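Local coordinates for tailspike protein (Acinetobacter phage vB_ApiP_P1, PDB 6E1R) that probably binds and cleaves the capsular polysaccharide of its Acinetobacter host, as a trimeric tailspike that serves the phage in attachment, at residues A[105-114]-A[126-134]; A[161-172]-A[190-201]. All coordinates share one frame; numbering follows the deposited sequence.

Contact 1: A[105-114]-A[126-134]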
loop_
_atom_site.group_PDB
_atom_site.type_symbol
_atom_site.label_atom_id
_atom_site.label_comp_id
_atom_site.label_asym_id
_atom_site.label_seq_id
_atom_site.Cartn_x
_atom_site.Cartn_y
_atom_site.Cartn_z
ATOM N N THR A 105 -16.119 -32.605 -1.327
ATOM C CA THR A 105 -14.663 -32.708 -1.285
ATOM C C THR A 105 -14.182 -34.015 -1.904
ATOM O O THR A 105 -13.173 -34.032 -2.619
ATOM C CB THR A 105 -14.163 -32.577 0.155
ATOM O OG1 THR A 105 -14.875 -33.488 1.000
ATOM C CG2 THR A 105 -14.362 -31.154 0.661
ATOM N N SER A 106 -14.886 -35.118 -1.644
ATOM C CA SER A 106 -14.492 -36.391 -2.239
ATOM C C SER A 106 -14.724 -36.395 -3.743
ATOM O O SER A 106 -14.020 -37.098 -4.477
ATOM C CB SER A 106 -15.248 -37.545 -1.581
ATOM O OG SER A 106 -16.649 -37.371 -1.702
ATOM N N LEU A 107 -15.692 -35.613 -4.218
ATOM C CA LEU A 107 -15.976 -35.504 -5.641
ATOM C C LEU A 107 -15.178 -34.397 -6.315
ATOM O O LEU A 107 -15.247 -34.268 -7.543
ATOM C CB LEU A 107 -17.473 -35.256 -5.860
ATOM C CG LEU A 107 -18.389 -36.482 -5.815
ATOM C CD1 LEU A 107 -19.834 -36.073 -6.034
ATOM C CD2 LEU A 107 -17.961 -37.518 -6.841
ATOM N N LYS A 108 -14.428 -33.606 -5.543
ATOM C CA LYS A 108 -13.608 -32.511 -6.063
ATOM C C LYS A 108 -14.458 -31.528 -6.868
ATOM O O LYS A 108 -14.174 -31.229 -8.029
ATOM C CB LYS A 108 -12.446 -33.041 -6.907
ATOM C CG LYS A 108 -11.423 -33.875 -6.150
ATOM C CD LYS A 108 -10.276 -34.271 -7.071
ATOM C CE LYS A 108 -9.466 -35.429 -6.510
ATOM N NZ LYS A 108 -9.332 -35.369 -5.033
ATOM N N ARG A 109 -15.515 -31.024 -6.238
ATOM C CA ARG A 109 -16.392 -30.064 -6.890
ATOM C C ARG A 109 -16.981 -29.133 -5.843
ATOM O O ARG A 109 -17.056 -29.469 -4.659
ATOM C CB ARG A 109 -17.502 -30.768 -7.682
ATOM C CG ARG A 109 -18.463 -31.582 -6.832
ATOM C CD ARG A 109 -19.420 -32.378 -7.706
ATOM N NE ARG A 109 -20.177 -31.521 -8.615
ATOM C CZ ARG A 109 -20.830 -31.962 -9.686
ATOM N NH1 ARG A 109 -20.814 -33.252 -9.989
ATOM N NH2 ARG A 109 -21.493 -31.111 -10.458
ATOM N N LYS A 110 -17.393 -27.952 -6.295
ATOM C CA LYS A 110 -17.873 -26.931 -5.378
ATOM C C LYS A 110 -19.231 -27.312 -4.797
ATOM O O LYS A 110 -20.015 -28.043 -5.407
ATOM C CB LYS A 110 -17.966 -25.572 -6.073
ATOM C CG LYS A 110 -19.093 -25.438 -7.082
ATOM C CD LYS A 110 -19.101 -24.037 -7.674
ATOM C CE LYS A 110 -20.332 -23.785 -8.524
ATOM N NZ LYS A 110 -20.374 -22.377 -9.008
ATOM N N LEU A 111 -19.496 -26.806 -3.598
ATOM C CA LEU A 111 -20.761 -27.006 -2.910
ATOM C C LEU A 111 -21.522 -25.688 -2.859
ATOM O O LEU A 111 -20.928 -24.627 -2.644
ATOM C CB LEU A 111 -20.536 -27.540 -1.494
ATOM C CG LEU A 111 -21.781 -27.762 -0.635
ATOM C CD1 LEU A 111 -22.693 -28.808 -1.256
ATOM C CD2 LEU A 111 -21.383 -28.151 0.779
ATOM N N VAL A 112 -22.833 -25.756 -3.066
ATOM C CA VAL A 112 -23.685 -24.575 -3.112
ATOM C C VAL A 112 -24.779 -24.731 -2.067
ATOM O O VAL A 112 -25.472 -25.755 -2.033
ATOM C CB VAL A 112 -24.296 -24.368 -4.510
ATOM C CG1 VAL A 112 -25.316 -23.241 -4.483
ATOM C CG2 VAL A 112 -23.204 -24.083 -5.529
ATOM N N VAL A 113 -24.939 -23.715 -1.227
ATOM C CA VAL A 113 -25.994 -23.677 -0.223
ATOM C C VAL A 113 -27.145 -22.879 -0.823
ATOM O O VAL A 113 -27.031 -21.667 -1.032
ATOM C CB VAL A 113 -25.505 -23.059 1.093
ATOM C CG1 VAL A 113 -26.542 -23.254 2.188
ATOM C CG2 VAL A 113 -24.174 -23.665 1.499
ATOM N N ASP A 114 -28.256 -23.557 -1.099
ATOM C CA ASP A 114 -29.373 -22.958 -1.814
ATOM C C ASP A 114 -30.494 -22.477 -0.902
ATOM O O ASP A 114 -31.410 -21.800 -1.382
ATOM C CB ASP A 114 -29.921 -23.947 -2.852
ATOM C CG ASP A 114 -30.090 -25.343 -2.294
ATOM O OD1 ASP A 114 -29.428 -25.665 -1.284
ATOM O OD2 ASP A 114 -30.872 -26.125 -2.877
ATOM N N ASP A 126 -13.450 -30.385 5.866
ATOM C CA ASP A 126 -12.623 -31.223 5.011
ATOM C C ASP A 126 -11.728 -30.360 4.131
ATOM O O ASP A 126 -12.068 -29.226 3.779
ATOM C CB ASP A 126 -13.490 -32.124 4.134
ATOM C CG ASP A 126 -14.246 -33.162 4.932
ATOM O OD1 ASP A 126 -13.836 -33.455 6.076
ATOM O OD2 ASP A 126 -15.252 -33.686 4.413
ATOM N N ALA A 127 -10.570 -30.908 3.779
ATOM C CA ALA A 127 -9.623 -30.165 2.963
ATOM C C ALA A 127 -10.212 -29.885 1.585
ATOM O O ALA A 127 -11.039 -30.644 1.071
ATOM C CB ALA A 127 -8.314 -30.944 2.828
ATOM N N THR A 128 -9.780 -28.771 0.992
ATOM C CA THR A 128 -10.153 -28.355 -0.361
ATOM C C THR A 128 -11.649 -28.098 -0.511
ATOM O O THR A 128 -12.181 -28.160 -1.623
ATOM C CB THR A 128 -9.688 -29.369 -1.413
ATOM O OG1 THR A 128 -10.437 -30.584 -1.276
ATOM C CG2 THR A 128 -8.205 -29.662 -1.246
ATOM N N LEU A 129 -12.349 -27.797 0.581
ATOM C CA LEU A 129 -13.773 -27.497 0.491
ATOM C C LEU A 129 -13.986 -26.130 -0.144
ATOM O O LEU A 129 -13.472 -25.121 0.347
ATOM C CB LEU A 129 -14.421 -27.531 1.872
ATOM C CG LEU A 129 -15.850 -26.969 1.865
ATOM C CD1 LEU A 129 -16.800 -27.872 1.082
ATOM C CD2 LEU A 129 -16.368 -26.713 3.273
ATOM N N ARG A 130 -14.753 -26.095 -1.229
ATOM C CA ARG A 130 -15.213 -24.848 -1.830
ATOM C C ARG A 130 -16.730 -24.808 -1.704
ATOM O O ARG A 130 -17.433 -25.581 -2.365
ATOM C CB ARG A 130 -14.769 -24.739 -3.287
ATOM C CG ARG A 130 -15.344 -23.542 -4.023
ATOM C CD ARG A 130 -14.927 -23.551 -5.481
ATOM N NE ARG A 130 -15.670 -22.574 -6.270
ATOM C CZ ARG A 130 -15.662 -22.531 -7.598
ATOM N NH1 ARG A 130 -14.943 -23.407 -8.286
ATOM N NH2 ARG A 130 -16.368 -21.609 -8.238
ATOM N N ILE A 131 -17.231 -23.915 -0.856
ATOM C CA ILE A 131 -18.656 -23.809 -0.568
ATOM C C ILE A 131 -19.084 -22.365 -0.789
ATOM O O ILE A 131 -18.415 -21.435 -0.324
ATOM C CB ILE A 131 -18.980 -24.279 0.865
ATOM C CG1 ILE A 131 -20.452 -24.044 1.202
ATOM C CG2 ILE A 131 -18.063 -23.606 1.883
ATOM C CD1 ILE A 131 -20.846 -24.571 2.564
ATOM N N GLU A 132 -20.185 -22.178 -1.514
ATOM C CA GLU A 132 -20.666 -20.855 -1.886
ATOM C C GLU A 132 -22.154 -20.740 -1.577
ATOM O O GLU A 132 -22.846 -21.735 -1.343
ATOM C CB GLU A 132 -20.404 -20.566 -3.371
ATOM C CG GLU A 132 -18.943 -20.690 -3.781
ATOM C CD GLU A 132 -18.727 -20.456 -5.264
ATOM O OE1 GLU A 132 -19.625 -20.804 -6.059
ATOM O OE2 GLU A 132 -17.656 -19.932 -5.637
ATOM N N GLY A 133 -22.640 -19.504 -1.577
ATOM C CA GLY A 133 -24.046 -19.238 -1.347
ATOM C C GLY A 133 -24.618 -18.351 -2.433
ATOM O O GLY A 133 -23.943 -17.472 -2.966
ATOM N N ASP A 134 -25.889 -18.600 -2.757
ATOM C CA ASP A 134 -26.581 -17.871 -3.815
ATOM C C ASP A 134 -27.595 -16.869 -3.272
ATOM O O ASP A 134 -28.517 -16.475 -3.992
ATOM C CB ASP A 134 -27.271 -18.846 -4.771
ATOM C CG ASP A 134 -28.165 -19.845 -4.053
ATOM O OD1 ASP A 134 -28.438 -19.654 -2.848
ATOM O OD2 ASP A 134 -28.607 -20.817 -4.701
HETATM O O HOH W 1 -15.019 -28.987 -2.751
#
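The guanidinium of Arg130 has the aliphatic part of Lys110 over one face. Lys110 CD sits 3.6 Å above the guanidinium plane of Arg130, displaced toward the rim. At the edge, in the plane, lies Glu132 OE2. Both bonds to it, from Arg130 NE and NH2, are long and weak, part of a salt bridge within the same strand. Arg130 NH1 donates to the carbonyl of Gly133 of the second subunit.

The two segments are successive parallel strands in the first coils of the parallel beta-helix, the body of this tailspike chain. Strands 111-113 and 129-133 run the same way, with Leu111 beside Ile131 and Val113 beside Gly133. Three backbone bonds join them: Leu111 N to Arg130 O (2.7 Å), Glu132 N to Leu111 O (2.8 Å) and Val113 N to Glu132 O (2.9 Å).

On the face of Lys110, Arg130 and Glu132 the groups are charged. Lys110 CG lies between its backbone N and carbonyl carbon (chi1 72°), and the rest of the chain is extended. This carries the lysine across the arginine to a weak salt bridge, Lys110 NZ to Glu132 OE1, 3.4 Å. The carboxylate also binds Lys168 of the second subunit. It probably offsets the like charges of Lys110 and Arg130.

The other face is apolar and turned to the coil interior. Leu111 and Ile131 lie side by side there, pointing the same way, with helix 94-106 packed on Leu111. Ile131 CD1 reaches across to Val113 CG2.

At the start of the contact Thr105, near the end of that helix, meets the turn 126-129. Its OG1 bonds back to Val101, while Thr105 CG2 rests 3.4 Å from Ala127 O and 3.7 Å from Leu129 CA.

Contact 2: A[161-172]-A[190-201]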
loop_
_atom_site.group_PDB
_atom_site.type_symbol
_atom_site.label_atom_id
_atom_site.label_comp_id
_atom_site.label_asym_id
_atom_site.label_seq_id
_atom_site.Cartn_x
_atom_site.Cartn_y
_atom_site.Cartn_z
ATOM N N SER A 161 -7.244 -29.481 7.461
ATOM C CA SER A 161 -8.264 -28.604 6.903
ATOM C C SER A 161 -7.688 -27.580 5.934
ATOM O O SER A 161 -8.400 -26.652 5.536
ATOM C CB SER A 161 -9.017 -27.884 8.026
ATOM O OG SER A 161 -9.696 -28.802 8.862
ATOM N N GLU A 162 -6.421 -27.728 5.548
ATOM C CA GLU A 162 -5.785 -26.756 4.670
ATOM C C GLU A 162 -6.504 -26.690 3.327
ATOM O O GLU A 162 -7.064 -27.680 2.849
ATOM C CB GLU A 162 -4.308 -27.103 4.471
ATOM C CG GLU A 162 -3.510 -26.052 3.715
ATOM C CD GLU A 162 -2.060 -26.440 3.515
ATOM O OE1 GLU A 162 -1.795 -27.601 3.142
ATOM O OE2 GLU A 162 -1.183 -25.581 3.742
ATOM N N SER A 163 -6.492 -25.491 2.735
ATOM C CA SER A 163 -7.109 -25.199 1.444
ATOM C C SER A 163 -8.627 -25.234 1.554
ATOM O O SER A 163 -9.217 -26.292 1.793
ATOM C CB SER A 163 -6.621 -26.166 0.361
ATOM O OG SER A 163 -5.218 -26.074 0.193
ATOM N N SER A 164 -9.265 -24.077 1.395
ATOM C CA SER A 164 -10.717 -23.984 1.443
ATOM C C SER A 164 -11.135 -22.669 0.799
ATOM O O SER A 164 -10.309 -21.789 0.544
ATOM C CB SER A 164 -11.248 -24.093 2.877
ATOM O OG SER A 164 -10.623 -23.154 3.731
ATOM N N TYR A 165 -12.433 -22.550 0.535
ATOM C CA TYR A 165 -12.987 -21.340 -0.054
ATOM C C TYR A 165 -14.396 -21.141 0.479
ATOM O O TYR A 165 -15.214 -22.065 0.436
ATOM C CB TYR A 165 -12.999 -21.421 -1.585
ATOM C CG TYR A 165 -13.432 -20.143 -2.271
ATOM C CD1 TYR A 165 -14.776 -19.878 -2.511
ATOM C CD2 TYR A 165 -12.496 -19.202 -2.682
ATOM C CE1 TYR A 165 -15.174 -18.712 -3.138
ATOM C CE2 TYR A 165 -12.886 -18.034 -3.311
ATOM C CZ TYR A 165 -14.225 -17.794 -3.536
ATOM O OH TYR A 165 -14.617 -16.632 -4.160
ATOM N N PHE A 166 -14.671 -19.941 0.982
ATOM C CA PHE A 166 -15.980 -19.592 1.526
ATOM C C PHE A 166 -16.467 -18.343 0.807
ATOM O O PHE A 166 -15.941 -17.248 1.031
ATOM C CB PHE A 166 -15.905 -19.371 3.035
ATOM C CG PHE A 166 -15.501 -20.595 3.797
ATOM C CD1 PHE A 166 -14.164 -20.892 3.997
ATOM C CD2 PHE A 166 -16.458 -21.457 4.304
ATOM C CE1 PHE A 166 -13.788 -22.022 4.693
ATOM C CE2 PHE A 166 -16.088 -22.589 4.999
ATOM C CZ PHE A 166 -14.752 -22.873 5.192
ATOM N N GLY A 167 -17.473 -18.508 -0.048
ATOM C CA GLY A 167 -17.948 -17.408 -0.860
ATOM C C GLY A 167 -19.372 -16.986 -0.566
ATOM O O GLY A 167 -20.317 -17.743 -0.806
ATOM N N LYS A 168 -19.525 -15.773 -0.037
ATOM C CA LYS A 168 -20.826 -15.131 0.143
ATOM C C LYS A 168 -21.751 -15.976 1.022
ATOM O O LYS A 168 -22.830 -16.411 0.614
ATOM C CB LYS A 168 -21.454 -14.828 -1.221
ATOM C CG LYS A 168 -20.533 -13.988 -2.097
ATOM C CD LYS A 168 -21.035 -13.844 -3.517
ATOM C CE LYS A 168 -20.082 -12.982 -4.334
ATOM N NZ LYS A 168 -20.445 -12.943 -5.777
ATOM N N LEU A 169 -21.298 -16.200 2.253
ATOM C CA LEU A 169 -22.050 -16.933 3.260
ATOM C C LEU A 169 -22.124 -16.104 4.533
ATOM O O LEU A 169 -21.175 -15.397 4.880
ATOM C CB LEU A 169 -21.412 -18.297 3.558
ATOM C CG LEU A 169 -21.443 -19.318 2.420
ATOM C CD1 LEU A 169 -20.638 -20.555 2.781
ATOM C CD2 LEU A 169 -22.879 -19.693 2.093
HETATM N N MSE A 170 -23.255 -16.193 5.223
HETATM C CA MSE A 170 -23.439 -15.476 6.477
HETATM C C MSE A 170 -23.547 -16.462 7.631
HETATM O O MSE A 170 -24.141 -17.528 7.491
HETATM C CB MSE A 170 -24.681 -14.587 6.410
HETATM C CG MSE A 170 -24.863 -13.677 7.610
HETATM SE SE MSE A 170 -26.258 -12.351 7.309
HETATM C CE MSE A 170 -26.105 -11.357 8.983
ATOM N N PHE A 171 -22.964 -16.113 8.774
ATOM C CA PHE A 171 -22.943 -16.986 9.939
ATOM C C PHE A 171 -23.682 -16.305 11.079
ATOM O O PHE A 171 -23.339 -15.181 11.463
ATOM C CB PHE A 171 -21.504 -17.320 10.338
ATOM C CG PHE A 171 -20.702 -17.940 9.231
ATOM C CD1 PHE A 171 -20.735 -19.307 9.018
ATOM C CD2 PHE A 171 -19.927 -17.155 8.395
ATOM C CE1 PHE A 171 -20.002 -19.883 7.998
ATOM C CE2 PHE A 171 -19.192 -17.724 7.371
ATOM C CZ PHE A 171 -19.229 -19.090 7.173
ATOM N N LYS A 172 -24.692 -16.985 11.618
ATOM C CA LYS A 172 -25.513 -16.459 12.699
ATOM C C LYS A 172 -25.540 -17.460 13.847
ATOM O O LYS A 172 -24.994 -18.563 13.758
ATOM C CB LYS A 172 -26.940 -16.153 12.225
ATOM C CG LYS A 172 -27.034 -15.183 11.063
ATOM C CD LYS A 172 -28.486 -14.932 10.691
ATOM C CE LYS A 172 -28.609 -13.913 9.573
ATOM N NZ LYS A 172 -30.027 -13.672 9.184
ATOM N N LEU A 190 -6.463 -23.346 10.003
ATOM C CA LEU A 190 -7.389 -22.966 8.936
ATOM C C LEU A 190 -6.536 -22.280 7.877
ATOM O O LEU A 190 -6.403 -21.056 7.851
ATOM C CB LEU A 190 -8.496 -22.060 9.464
ATOM C CG LEU A 190 -9.859 -22.083 8.760
ATOM C CD1 LEU A 190 -10.881 -21.271 9.545
ATOM C CD2 LEU A 190 -9.773 -21.579 7.330
ATOM N N SER A 191 -5.943 -23.081 6.997
ATOM C CA SER A 191 -4.859 -22.636 6.135
ATOM C C SER A 191 -5.312 -22.492 4.688
ATOM O O SER A 191 -6.115 -23.290 4.193
ATOM C CB SER A 191 -3.680 -23.611 6.211
ATOM O OG SER A 191 -2.695 -23.299 5.242
ATOM N N GLN A 192 -4.779 -21.470 4.020
ATOM C CA GLN A 192 -4.966 -21.233 2.589
ATOM C C GLN A 192 -6.448 -21.177 2.219
ATOM O O GLN A 192 -6.939 -21.907 1.357
ATOM C CB GLN A 192 -4.221 -22.286 1.764
ATOM C CG GLN A 192 -2.707 -22.202 1.907
ATOM C CD GLN A 192 -1.972 -23.167 1.000
ATOM O OE1 GLN A 192 -2.580 -24.035 0.375
ATOM N NE2 GLN A 192 -0.655 -23.019 0.922
ATOM N N SER A 193 -7.158 -20.278 2.891
ATOM C CA SER A 193 -8.586 -20.089 2.694
ATOM C C SER A 193 -8.861 -18.691 2.156
ATOM O O SER A 193 -8.007 -17.801 2.192
ATOM C CB SER A 193 -9.358 -20.311 4.000
ATOM O OG SER A 193 -10.757 -20.238 3.782
ATOM N N THR A 194 -10.079 -18.508 1.653
ATOM C CA THR A 194 -10.538 -17.218 1.160
ATOM C C THR A 194 -11.956 -16.987 1.656
ATOM O O THR A 194 -12.810 -17.869 1.530
ATOM C CB THR A 194 -10.501 -17.151 -0.373
ATOM O OG1 THR A 194 -9.159 -17.355 -0.833
ATOM C CG2 THR A 194 -11.000 -15.798 -0.861
ATOM N N PHE A 195 -12.198 -15.814 2.231
ATOM C CA PHE A 195 -13.522 -15.415 2.699
ATOM C C PHE A 195 -13.986 -14.256 1.823
ATOM O O PHE A 195 -13.548 -13.116 2.002
ATOM C CB PHE A 195 -13.486 -15.040 4.177
ATOM C CG PHE A 195 -13.121 -16.184 5.079
ATOM C CD1 PHE A 195 -11.793 -16.472 5.353
ATOM C CD2 PHE A 195 -14.104 -16.983 5.639
ATOM C CE1 PHE A 195 -11.452 -17.527 6.179
ATOM C CE2 PHE A 195 -13.770 -18.042 6.464
ATOM C CZ PHE A 195 -12.443 -18.315 6.735
ATOM N N ASP A 196 -14.868 -14.554 0.871
ATOM C CA ASP A 196 -15.340 -13.582 -0.110
ATOM C C ASP A 196 -16.726 -13.098 0.299
ATOM O O ASP A 196 -17.703 -13.849 0.210
ATOM C CB ASP A 196 -15.362 -14.198 -1.507
ATOM C CG ASP A 196 -15.766 -13.205 -2.581
ATOM O OD1 ASP A 196 -15.864 -11.997 -2.282
ATOM O OD2 ASP A 196 -15.986 -13.636 -3.732
ATOM N N HIS A 197 -16.804 -11.842 0.749
ATOM C CA HIS A 197 -18.072 -11.195 1.094
ATOM C C HIS A 197 -18.860 -11.998 2.125
ATOM O O HIS A 197 -20.092 -12.049 2.091
ATOM C CB HIS A 197 -18.924 -10.939 -0.152
ATOM C CG HIS A 197 -18.369 -9.888 -1.063
ATOM N ND1 HIS A 197 -17.233 -10.079 -1.819
ATOM C CD2 HIS A 197 -18.799 -8.634 -1.340
ATOM C CE1 HIS A 197 -16.986 -8.988 -2.521
ATOM N NE2 HIS A 197 -17.921 -8.096 -2.250
ATOM N N CYS A 198 -18.151 -12.625 3.059
ATOM C CA CYS A 198 -18.812 -13.357 4.128
ATOM C C CYS A 198 -19.189 -12.412 5.259
ATOM O O CYS A 198 -18.421 -11.520 5.627
ATOM C CB CYS A 198 -17.919 -14.483 4.650
ATOM S SG CYS A 198 -17.633 -15.818 3.460
ATOM N N VAL A 199 -20.383 -12.610 5.807
ATOM C CA VAL A 199 -20.916 -11.769 6.869
ATOM C C VAL A 199 -20.935 -12.576 8.157
ATOM O O VAL A 199 -21.291 -13.759 8.158
ATOM C CB VAL A 199 -22.324 -11.248 6.521
ATOM C CG1 VAL A 199 -22.856 -10.353 7.629
ATOM C CG2 VAL A 199 -22.301 -10.509 5.193
ATOM N N PHE A 200 -20.539 -11.935 9.252
ATOM C CA PHE A 200 -20.487 -12.563 10.566
ATOM C C PHE A 200 -21.423 -11.794 11.488
ATOM O O PHE A 200 -21.127 -10.658 11.876
ATOM C CB PHE A 200 -19.056 -12.591 11.102
ATOM C CG PHE A 200 -18.120 -13.422 10.269
ATOM C CD1 PHE A 200 -17.552 -12.906 9.114
ATOM C CD2 PHE A 200 -17.818 -14.725 10.634
ATOM C CE1 PHE A 200 -16.696 -13.674 8.343
ATOM C CE2 PHE A 200 -16.963 -15.495 9.868
ATOM C CZ PHE A 200 -16.400 -14.968 8.721
ATOM N N ASP A 201 -22.552 -12.411 11.824
ATOM C CA ASP A 201 -23.570 -11.744 12.619
ATOM C C ASP A 201 -23.077 -11.514 14.042
ATOM O O ASP A 201 -22.329 -12.319 14.604
ATOM C CB ASP A 201 -24.856 -12.575 12.627
ATOM C CG ASP A 201 -26.060 -11.789 13.111
ATOM O OD1 ASP A 201 -26.116 -11.469 14.316
ATOM O OD2 ASP A 201 -26.946 -11.488 12.284
HETATM O O HOH W 2 -8.664 -24.182 5.166
#
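Phe166 pairs with Phe195, and Phe171 with Phe200, as two aromatic steps inside the parallel beta-helix. In the first pair the planes are 6° apart but slid so far that the rings barely overlap, with centroids 5.2 Å apart. The second pair is also slid, and its planes are 26° apart; Phe171 CD2 lies over one face of the Phe200 ring. All four rings have CG beside the backbone N, and Phe166 and Phe195 lie side by side, pointing the same way. Both rows go on into the next coil, where Phe195 stacks on Phe217 and Phe200 on Phe222.

Backbone bonds hold the strands in parallel register. Strand 164-167 gives Phe166 N to Thr194 O (2.8 Å) and receives Asp196 N at Phe166 O. After the bend at Lys168 the pattern resumes with Val199 N to Leu169 O and Phe171 N to Val199 O (3.0 Å).

Apolar contact on the opposite face comes from selenomethionine Met170. Its extended chain crosses Val199, and CE meets Val199 CG1 at 3.7 Å.

Polar and charged ends serve the trimer as well. Lys168 lies alongside Asp196, yet its NZ bridges to Glu132 of the third subunit. His197, next to Asp196, packs edge-to-face with Tyr165 of that same third subunit.

Hydroxyl bonds close the other end. Ser191 OG donates to the anti lone pair of Glu162 OE2. Ser193 OG, in plane at the edge of the Phe166 ring, donates to Ser164 OG at 2.9 Å, and Ser164 OG donates to a water that bonds back to Ser191 O.

From the N terminus, contact 1 opens on the last residues of helix 94-106 and runs on into strand 111-113. Contact 1 closes a loop of 11 residues that holds strands 117-119 and 123-124. The chain then runs through strands 142-146 and 151-155 before contact 2 opens. Contact 2 closes a longer loop, 17 residues, with strand 178-184 in it. The two loops are in series; they neither nest nor cross. They meet where strand 129-133 of contact 1 lies beside strand 164-167 of contact 2. Strands 111-113, 129-133, 164-167 and 189-196 thus follow one another along one side of the beta-helix, and both contacts face the second subunit.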